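Local coordinates for BH2621 protein (Bacillus halodurans, PDB 2QML) that probably acts as a GNAT-fold N-acyltransferase, perhaps moving fatty acyl groups from a carrier protein onto a lysine amine during siderophore biosynthesis, at residues V27-V32 against L61-L65; H69-M73 against Y84-W89; H104-H109 against T140-E146. All blocks are in the same frame, centred on the assembly; numbering follows the deposited sequence.

Contact 1: residues V27-V32 against L61-L65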
loop_
_atom_site.group_PDB
_atom_site.type_symbol
_atom_site.label_atom_id
_atom_site.label_comp_id
_atom_site.label_asym_id
_atom_site.label_seq_id
_atom_site.Cartn_x
_atom_site.Cartn_y
_atom_site.Cartn_z
ATOM N N VAL A 27 2.162 -10.448 7.307
ATOM C CA VAL A 27 3.363 -11.103 6.874
ATOM C C VAL A 27 4.038 -11.829 8.096
ATOM O O VAL A 27 3.961 -11.379 9.258
ATOM C CB VAL A 27 4.316 -10.078 6.242
ATOM C CG1 VAL A 27 5.741 -10.642 6.096
ATOM C CG2 VAL A 27 3.754 -9.515 4.901
ATOM N N THR A 28 4.709 -12.935 7.809
ATOM C CA THR A 28 5.517 -13.660 8.760
ATOM C C THR A 28 6.859 -13.984 8.122
ATOM O O THR A 28 7.032 -13.836 6.935
ATOM C CB THR A 28 4.875 -15.001 9.260
ATOM O OG1 THR A 28 4.982 -16.005 8.253
ATOM C CG2 THR A 28 3.424 -14.777 9.619
HETATM N N MSE A 29 7.795 -14.491 8.914
HETATM C CA MSE A 29 9.118 -14.883 8.398
HETATM C C MSE A 29 9.055 -16.039 7.418
HETATM O O MSE A 29 9.992 -16.211 6.622
HETATM C CB MSE A 29 10.114 -15.175 9.535
HETATM C CG MSE A 29 10.541 -13.936 10.323
HETATM SE SE MSE A 29 11.446 -12.617 9.231
HETATM C CE MSE A 29 13.067 -13.631 8.767
ATOM N N ASP A 30 7.950 -16.793 7.415
ATOM C CA ASP A 30 7.762 -17.843 6.418
ATOM C C ASP A 30 7.566 -17.290 5.026
ATOM O O ASP A 30 7.632 -18.036 4.060
ATOM C CB ASP A 30 6.545 -18.719 6.735
ATOM C CG ASP A 30 6.713 -19.562 8.002
ATOM O OD1 ASP A 30 7.874 -19.868 8.404
ATOM O OD2 ASP A 30 5.636 -19.917 8.557
ATOM N N ASP A 31 7.308 -15.996 4.907
ATOM C CA ASP A 31 7.092 -15.363 3.624
ATOM C C ASP A 31 8.351 -14.821 3.003
ATOM O O ASP A 31 8.271 -14.306 1.898
ATOM C CB ASP A 31 6.144 -14.193 3.791
ATOM C CG ASP A 31 4.800 -14.605 4.329
ATOM O OD1 ASP A 31 4.348 -15.717 4.003
ATOM O OD2 ASP A 31 4.218 -13.772 5.052
ATOM N N VAL A 32 9.492 -15.025 3.646
ATOM C CA VAL A 32 10.713 -14.354 3.203
ATOM C C VAL A 32 11.138 -14.748 1.801
ATOM O O VAL A 32 11.569 -13.859 1.054
ATOM C CB VAL A 32 11.881 -14.505 4.233
ATOM C CG1 VAL A 32 12.398 -15.907 4.313
ATOM C CG2 VAL A 32 13.019 -13.498 3.856
ATOM N N LEU A 61 13.486 -7.880 6.664
ATOM C CA LEU A 61 12.112 -8.247 6.933
ATOM C C LEU A 61 11.886 -8.426 8.433
ATOM O O LEU A 61 10.888 -7.936 8.981
ATOM C CB LEU A 61 11.741 -9.514 6.152
ATOM C CG LEU A 61 10.256 -9.902 6.233
ATOM C CD1 LEU A 61 9.389 -8.780 5.688
ATOM C CD2 LEU A 61 9.958 -11.268 5.517
ATOM N N GLN A 62 12.802 -9.086 9.116
ATOM C CA GLN A 62 12.723 -9.248 10.573
ATOM C C GLN A 62 12.648 -7.923 11.304
ATOM O O GLN A 62 11.817 -7.741 12.186
ATOM C CB GLN A 62 13.929 -10.059 10.997
ATOM C CG GLN A 62 13.962 -10.553 12.362
ATOM C CD GLN A 62 15.101 -11.512 12.494
ATOM O OE1 GLN A 62 16.263 -11.151 12.264
ATOM N NE2 GLN A 62 14.784 -12.750 12.819
ATOM N N THR A 63 13.466 -6.954 10.892
ATOM C CA THR A 63 13.477 -5.657 11.524
ATOM C C THR A 63 12.112 -4.968 11.321
ATOM O O THR A 63 11.546 -4.428 12.267
ATOM C CB THR A 63 14.604 -4.828 10.964
ATOM O OG1 THR A 63 15.852 -5.518 11.185
ATOM C CG2 THR A 63 14.683 -3.466 11.647
ATOM N N PHE A 64 11.580 -5.010 10.114
ATOM C CA PHE A 64 10.289 -4.382 9.796
ATOM C C PHE A 64 9.147 -5.059 10.517
ATOM O O PHE A 64 8.259 -4.383 10.969
ATOM C CB PHE A 64 10.035 -4.350 8.283
ATOM C CG PHE A 64 10.460 -3.060 7.629
ATOM C CD1 PHE A 64 11.527 -2.344 8.131
ATOM C CD2 PHE A 64 9.798 -2.544 6.522
ATOM C CE1 PHE A 64 11.898 -1.129 7.564
ATOM C CE2 PHE A 64 10.178 -1.334 5.972
ATOM C CZ PHE A 64 11.240 -0.629 6.498
ATOM N N LEU A 65 9.219 -6.365 10.695
ATOM C CA LEU A 65 8.171 -7.102 11.444
ATOM C C LEU A 65 8.177 -6.747 12.926
ATOM O O LEU A 65 7.129 -6.825 13.572
ATOM C CB LEU A 65 8.308 -8.598 11.239
ATOM C CG LEU A 65 7.907 -9.168 9.866
ATOM C CD1 LEU A 65 8.295 -10.620 9.727
ATOM C CD2 LEU A 65 6.389 -8.962 9.525
#
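L61 and L65, one turn apart on helix 54-65, meet V27, M29 and V32 of the connection that leaves strand 20-26, and no hydrogen bond crosses between the two segments. The apolar contacts come first. V27 turns CG1 toward the helix, anti to its own backbone N (chi1 165°), and sets it between the two leucines, 3.9 Å from L65 CD2 and 4.1 Å from L61 CD1. The other branch of L61 goes to the start of helix 32-38, where CD2 lies 3.9 Å from V32 CA. The selenomethionine M29, bent at both chi2 and chi3, curls its SE over L65 CD1 at 3.8 Å. The same SE lies 4.0 Å from Q62 CB, at the exposed rim of the contact.

Against the backbone, L65 CD2 comes within 3.4 Å of V27 O.

Polar bonds within 27-32 shape the turn. T28 N donates to D31 OD2 at 2.9 Å, meeting it from above the carboxylate plane, while OD1 of the same aspartate makes a salt bridge with R25, outside the turn. T28 OG1 accepts from D30 N at 3.2 Å, forming an ST turn that leads through a short 3-10 segment into helix 32-38. The packing joins the end of strand 20-26 and the start of helix 32-38 to helix 54-65, an arrangement consistent with the N-terminal part of a GNAT fold, where a strand is followed by helices packed on one face of the sheet.

Contact 2: residues H69-M73 against Y84-W89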
loop_
_atom_site.group_PDB
_atom_site.type_symbol
_atom_site.label_atom_id
_atom_site.label_comp_id
_atom_site.label_asym_id
_atom_site.label_seq_id
_atom_site.Cartn_x
_atom_site.Cartn_y
_atom_site.Cartn_z
ATOM N N HIS A 69 5.470 1.043 14.360
ATOM C CA HIS A 69 4.681 2.052 13.664
ATOM C C HIS A 69 4.063 1.531 12.378
ATOM O O HIS A 69 3.370 2.297 11.719
ATOM C CB HIS A 69 5.524 3.348 13.396
ATOM C CG HIS A 69 6.134 3.492 12.015
ATOM N ND1 HIS A 69 7.230 2.769 11.591
ATOM C CD2 HIS A 69 5.877 4.385 11.020
ATOM C CE1 HIS A 69 7.573 3.161 10.369
ATOM N NE2 HIS A 69 6.773 4.143 9.999
ATOM N N GLN A 70 4.313 0.260 12.014
ATOM C CA GLN A 70 3.785 -0.276 10.775
ATOM C C GLN A 70 3.321 -1.742 10.853
ATOM O O GLN A 70 3.690 -2.483 11.753
ATOM C CB GLN A 70 4.809 -0.115 9.644
ATOM C CG GLN A 70 6.104 -0.934 9.788
ATOM C CD GLN A 70 7.025 -0.716 8.621
ATOM O OE1 GLN A 70 6.575 -0.574 7.483
ATOM N NE2 GLN A 70 8.325 -0.669 8.886
ATOM N N THR A 71 2.469 -2.090 9.883
ATOM C CA THR A 71 1.930 -3.427 9.683
ATOM C C THR A 71 2.281 -3.846 8.271
ATOM O O THR A 71 2.048 -3.080 7.334
ATOM C CB THR A 71 0.388 -3.470 9.827
ATOM O OG1 THR A 71 0.063 -2.927 11.097
ATOM C CG2 THR A 71 -0.166 -4.895 9.718
ATOM N N LEU A 72 2.910 -5.014 8.127
ATOM C CA LEU A 72 3.226 -5.614 6.825
ATOM C C LEU A 72 2.186 -6.644 6.496
ATOM O O LEU A 72 1.927 -7.555 7.329
ATOM C CB LEU A 72 4.587 -6.294 6.829
ATOM C CG LEU A 72 5.796 -5.369 6.638
ATOM C CD1 LEU A 72 5.827 -4.173 7.610
ATOM C CD2 LEU A 72 7.078 -6.202 6.760
HETATM N N MSE A 73 1.634 -6.570 5.287
HETATM C CA MSE A 73 0.641 -7.551 4.868
HETATM C C MSE A 73 0.845 -8.083 3.470
HETATM O O MSE A 73 1.419 -7.409 2.583
HETATM C CB MSE A 73 -0.767 -6.952 4.939
HETATM C CG MSE A 73 -1.067 -6.223 6.223
HETATM SE SE MSE A 73 -2.894 -5.604 6.230
HETATM C CE MSE A 73 -3.771 -7.023 7.186
ATOM N N TYR A 84 2.142 -6.963 -1.686
ATOM C CA TYR A 84 2.796 -6.665 -0.421
ATOM C C TYR A 84 2.433 -5.218 -0.072
ATOM O O TYR A 84 2.450 -4.342 -0.943
ATOM C CB TYR A 84 4.309 -6.945 -0.494
ATOM C CG TYR A 84 5.145 -6.415 0.655
ATOM C CD1 TYR A 84 5.281 -7.123 1.861
ATOM C CD2 TYR A 84 5.816 -5.210 0.545
ATOM C CE1 TYR A 84 6.066 -6.647 2.901
ATOM C CE2 TYR A 84 6.601 -4.753 1.564
ATOM C CZ TYR A 84 6.692 -5.465 2.750
ATOM O OH TYR A 84 7.470 -4.992 3.768
ATOM N N TRP A 85 2.200 -5.009 1.214
ATOM C CA TRP A 85 1.685 -3.769 1.732
ATOM C C TRP A 85 2.366 -3.401 3.040
ATOM O O TRP A 85 2.596 -4.253 3.916
ATOM C CB TRP A 85 0.147 -3.868 1.968
ATOM C CG TRP A 85 -0.598 -4.403 0.803
ATOM C CD1 TRP A 85 -0.631 -5.717 0.374
ATOM C CD2 TRP A 85 -1.332 -3.650 -0.150
ATOM N NE1 TRP A 85 -1.350 -5.808 -0.719
ATOM C CE2 TRP A 85 -1.790 -4.580 -1.123
ATOM C CE3 TRP A 85 -1.660 -2.298 -0.295
ATOM C CZ2 TRP A 85 -2.570 -4.202 -2.216
ATOM C CZ3 TRP A 85 -2.459 -1.929 -1.354
ATOM C CH2 TRP A 85 -2.894 -2.873 -2.303
ATOM N N GLU A 86 2.729 -2.129 3.170
ATOM C CA GLU A 86 3.190 -1.581 4.435
ATOM C C GLU A 86 2.192 -0.464 4.773
ATOM O O GLU A 86 2.102 0.541 4.119
ATOM C CB GLU A 86 4.626 -1.087 4.359
ATOM C CG GLU A 86 5.613 -2.170 4.071
ATOM C CD GLU A 86 7.036 -1.669 3.840
ATOM O OE1 GLU A 86 7.259 -0.428 3.809
ATOM O OE2 GLU A 86 7.941 -2.538 3.680
ATOM N N SER A 87 1.459 -0.674 5.833
ATOM C CA SER A 87 0.517 0.289 6.427
ATOM C C SER A 87 1.198 0.953 7.646
ATOM O O SER A 87 1.660 0.272 8.569
ATOM C CB SER A 87 -0.755 -0.436 6.812
ATOM O OG SER A 87 -1.615 0.399 7.516
ATOM N N TYR A 88 1.247 2.292 7.709
ATOM C CA TYR A 88 1.980 2.954 8.779
ATOM C C TYR A 88 1.325 4.234 9.286
ATOM O O TYR A 88 0.440 4.774 8.641
ATOM C CB TYR A 88 3.428 3.228 8.313
ATOM C CG TYR A 88 3.534 4.188 7.130
ATOM C CD1 TYR A 88 3.660 5.539 7.350
ATOM C CD2 TYR A 88 3.551 3.728 5.801
ATOM C CE1 TYR A 88 3.736 6.437 6.273
ATOM C CE2 TYR A 88 3.634 4.642 4.728
ATOM C CZ TYR A 88 3.748 5.968 4.998
ATOM O OH TYR A 88 3.845 6.912 3.969
ATOM N N TRP A 89 1.744 4.634 10.498
ATOM C CA TRP A 89 1.376 5.902 11.100
ATOM C C TRP A 89 2.342 6.960 10.627
ATOM O O TRP A 89 3.576 6.817 10.730
ATOM C CB TRP A 89 1.433 5.847 12.625
ATOM C CG TRP A 89 0.445 4.893 13.231
ATOM C CD1 TRP A 89 0.726 3.666 13.800
ATOM C CD2 TRP A 89 -0.981 5.052 13.329
ATOM N NE1 TRP A 89 -0.421 3.090 14.269
ATOM C CE2 TRP A 89 -1.483 3.913 13.993
ATOM C CE3 TRP A 89 -1.877 6.063 12.966
ATOM C CZ2 TRP A 89 -2.833 3.746 14.248
ATOM C CZ3 TRP A 89 -3.207 5.904 13.235
ATOM C CH2 TRP A 89 -3.679 4.753 13.888
HETATM O O HOH W 1 6.710 1.424 6.136
#
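H69 O accepts from W89 N at 3.1 Å, the first of five backbone bonds joining these antiparallel strands. T71 and S87 form a hydrogen-bonded pair, T71 N to S87 O at 2.8 Å and S87 N to T71 O at 2.9 Å. M73 and W85 form the next, its W85 N to M73 O bond more bent than the rest (137° at the hydrogen). The non-hydrogen-bonded pairs Q70-Y88 and L72-E86 spend their backbone groups outward: L72 bonds with V27, Q70 O accepts from K7 NZ, and E86 and Y88 bond with H109 and G107 on the next strand.

Side-chain polar groups have partners too. Y84 OH donates to E86 OE2 in a short bond of 2.5 Å; E86 OE2 accepts with its anti lone pair, the one away from OE1. The phenol oxygen lies 3.3 Å from L72 CD2. Q70 and E86 run alongside each other, their amide and carboxylate planes 83° apart; a water between Q70 OE1 and E86 OE1 is doubtful, being too close to the glutamine, which has a second conformer. The H69 ring lies alongside Y88, its CD2 3.4 Å from W89 O, which is in plane at the ring edge; ND1 bonds D67 and NE2 bonds D93. On the T71-S87 face, T71 OG1 is bonded to L8 N and a glycerol, and S87 OG to K134. In this buried hairpin the backbone bonds set the register, and the Y84 bond holds one carboxylate oxygen of E86.

Contact 3: residues H104-H109 against T140-E146; sequences HDQGIH and TNTIVAE. With GOL (glycerol), chain F.
The H109 ring and the E146 carboxylate have planes 76° apart, and E146 OE2 lies in plane at the ring edge, 3.3 Å from H109 CE1. A glycerol shares that edge: H109 ND1 donates to its O1 at 3.0 Å, and O1 comes doubtfully close to E146 OE1. Y88 stacks on the ring. The Q106 amide presents NE2 in its own plane to T140 OG1 at 2.9 Å, while its OE1 accepts from K134 NZ; the T140 hydroxyl donates in turn to H104 O at 2.7 Å.

Between these ends the strands run parallel. T142 O takes Q106 N, Q106 O takes V144 N at 2.8 Å, and V144 O takes I108 N at 3.2 Å. Beyond that the direct bonds stop, and one water donates to both I108 O and E146 OE1. Two further waters meet at D105 OD1, one reaching N141 N, the other T142 OG1; D105 OD2 bonds Y99 OH, and T142 OG1 also E182. E146 OE2 salt-bridges K174.

This parting of strands 106-112 and 142-145 is consistent with the GNAT splay where acyl-CoA binds in relatives; the glycerol shows these groups can bind hydroxyls, but a natural ligand is not established.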
loop_
_atom_site.group_PDB
_atom_site.type_symbol
_atom_site.label_atom_id
_atom_site.label_comp_id
_atom_site.label_asym_id
_atom_site.label_seq_id
_atom_site.Cartn_x
_atom_site.Cartn_y
_atom_site.Cartn_z
ATOM N N HIS A 104 -3.226 11.308 13.749
ATOM C CA HIS A 104 -3.685 9.971 13.327
ATOM C C HIS A 104 -3.634 9.739 11.831
ATOM O O HIS A 104 -4.194 8.794 11.339
ATOM C CB HIS A 104 -5.087 9.715 13.851
ATOM C CG HIS A 104 -5.142 9.704 15.336
ATOM N ND1 HIS A 104 -5.473 10.822 16.074
ATOM C CD2 HIS A 104 -4.817 8.740 16.219
ATOM C CE1 HIS A 104 -5.401 10.526 17.356
ATOM N NE2 HIS A 104 -5.001 9.270 17.471
ATOM N N ASP A 105 -2.920 10.585 11.099
ATOM C CA ASP A 105 -2.758 10.354 9.682
ATOM C C ASP A 105 -2.032 9.034 9.472
ATOM O O ASP A 105 -1.134 8.701 10.221
ATOM C CB ASP A 105 -1.936 11.471 9.020
ATOM C CG ASP A 105 -2.667 12.808 8.905
ATOM O OD1 ASP A 105 -3.867 12.902 9.197
ATOM O OD2 ASP A 105 -1.999 13.742 8.394
ATOM N N GLN A 106 -2.382 8.331 8.404
ATOM C CA GLN A 106 -1.761 7.090 8.058
ATOM C C GLN A 106 -1.187 7.193 6.643
ATOM O O GLN A 106 -1.520 8.097 5.863
ATOM C CB GLN A 106 -2.764 5.915 8.137
ATOM C CG GLN A 106 -3.361 5.655 9.516
ATOM C CD GLN A 106 -4.310 4.509 9.442
ATOM O OE1 GLN A 106 -4.039 3.558 8.755
ATOM N NE2 GLN A 106 -5.407 4.573 10.154
ATOM N N GLY A 107 -0.319 6.246 6.337
ATOM C CA GLY A 107 0.269 6.088 5.023
ATOM C C GLY A 107 0.259 4.675 4.518
ATOM O O GLY A 107 -0.052 3.741 5.264
ATOM N N ILE A 108 0.548 4.523 3.227
ATOM C CA ILE A 108 0.539 3.230 2.584
ATOM C C ILE A 108 1.659 3.081 1.568
ATOM O O ILE A 108 1.976 4.032 0.812
ATOM C CB ILE A 108 -0.828 2.933 1.923
ATOM C CG1 ILE A 108 -0.935 1.428 1.532
ATOM C CG2 ILE A 108 -1.156 3.925 0.766
ATOM C CD1 ILE A 108 -0.969 0.461 2.751
ATOM N N HIS A 109 2.337 1.947 1.632
ATOM C CA HIS A 109 3.282 1.533 0.609
ATOM C C HIS A 109 2.737 0.232 0.032
ATOM O O HIS A 109 2.134 -0.562 0.776
ATOM C CB HIS A 109 4.694 1.295 1.104
ATOM C CG HIS A 109 5.327 2.469 1.781
ATOM N ND1 HIS A 109 5.653 3.629 1.093
ATOM C CD2 HIS A 109 5.852 2.596 3.010
ATOM C CE1 HIS A 109 6.277 4.452 1.923
ATOM N NE2 HIS A 109 6.345 3.882 3.107
ATOM N N THR A 140 -8.534 8.669 12.305
ATOM C CA THR A 140 -7.826 8.874 11.030
ATOM C C THR A 140 -8.745 9.490 9.980
ATOM O O THR A 140 -9.720 8.871 9.567
ATOM C CB THR A 140 -7.252 7.573 10.475
ATOM O OG1 THR A 140 -6.265 7.086 11.384
ATOM C CG2 THR A 140 -6.657 7.801 9.072
ATOM N N ASN A 141 -8.414 10.704 9.534
ATOM C CA ASN A 141 -9.190 11.381 8.484
ATOM C C ASN A 141 -8.473 11.457 7.160
ATOM O O ASN A 141 -9.085 11.762 6.144
ATOM C CB ASN A 141 -9.483 12.807 8.903
ATOM C CG ASN A 141 -10.148 12.894 10.255
ATOM O OD1 ASN A 141 -11.110 12.184 10.538
ATOM N ND2 ASN A 141 -9.630 13.775 11.111
ATOM N N THR A 142 -7.181 11.162 7.168
ATOM C CA THR A 142 -6.352 11.321 5.979
ATOM C C THR A 142 -5.382 10.184 5.854
ATOM O O THR A 142 -4.754 9.779 6.854
ATOM C CB THR A 142 -5.547 12.670 6.026
ATOM O OG1 THR A 142 -6.462 13.743 6.298
ATOM C CG2 THR A 142 -4.715 12.898 4.686
ATOM N N ILE A 143 -5.264 9.643 4.639
ATOM C CA ILE A 143 -4.240 8.665 4.311
ATOM C C ILE A 143 -3.363 9.282 3.209
ATOM O O ILE A 143 -3.870 9.862 2.281
ATOM C CB ILE A 143 -4.798 7.304 3.854
ATOM C CG1 ILE A 143 -5.619 6.633 4.979
ATOM C CG2 ILE A 143 -3.660 6.363 3.438
ATOM C CD1 ILE A 143 -6.393 5.397 4.566
ATOM N N VAL A 144 -2.048 9.157 3.359
ATOM C CA VAL A 144 -1.089 9.700 2.423
ATOM C C VAL A 144 -0.313 8.589 1.717
ATOM O O VAL A 144 -0.202 7.442 2.170
ATOM C CB VAL A 144 -0.098 10.693 3.092
ATOM C CG1 VAL A 144 -0.850 11.803 3.842
ATOM C CG2 VAL A 144 0.940 9.948 3.988
ATOM N N ALA A 145 0.213 8.964 0.567
ATOM C CA ALA A 145 1.056 8.111 -0.274
ATOM C C ALA A 145 2.121 9.044 -0.887
ATOM O O ALA A 145 1.885 10.265 -1.068
ATOM C CB ALA A 145 0.256 7.457 -1.327
ATOM N N GLU A 146 3.307 8.476 -1.133
ATOM C CA GLU A 146 4.421 9.208 -1.755
ATOM C C GLU A 146 5.092 8.353 -2.835
ATOM O O GLU A 146 6.292 8.107 -2.743
ATOM C CB GLU A 146 5.398 9.748 -0.675
ATOM C CG GLU A 146 5.672 8.825 0.532
ATOM C CD GLU A 146 6.089 7.425 0.101
ATOM O OE1 GLU A 146 5.164 6.669 -0.287
ATOM O OE2 GLU A 146 7.313 7.070 0.108
HETATM C C1 GOL F . 4.102 4.443 -2.376
HETATM O O1 GOL F . 5.362 4.651 -1.749
HETATM C C2 GOL F . 4.384 3.225 -3.231
HETATM O O2 GOL F . 4.523 2.097 -2.404
HETATM C C3 GOL F . 3.345 2.889 -4.297
HETATM O O3 GOL F . 3.293 3.827 -5.366
HETATM O O HOH W 2 -6.019 11.801 10.441
HETATM O O HOH W 3 -5.573 14.828 8.527
HETATM O O HOH W 4 3.231 6.265 1.535
#

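How the contacts relate
From the N terminus, strand 20-26 runs into contact 1, which closes a largely helical excursion without strands as helix 54-65 comes back over 27-32. The chain then passes through a short loop into strand 70-77, where contact 2 closes a tight hairpin with strand 80-89. Contact 3 closes the longest of the three loops, the beta-alpha-beta crossover through helix 123-135. The contacts follow in series, none nesting or crossing. Contact 1 touches contact 2 through F64 packed against Q70 and E86. Contact 2 shares the sheet with contact 3, strands 80-89 and 106-112 being neighbours in it. Contacts 1 and 3 do not touch, their centres about 22 Å apart.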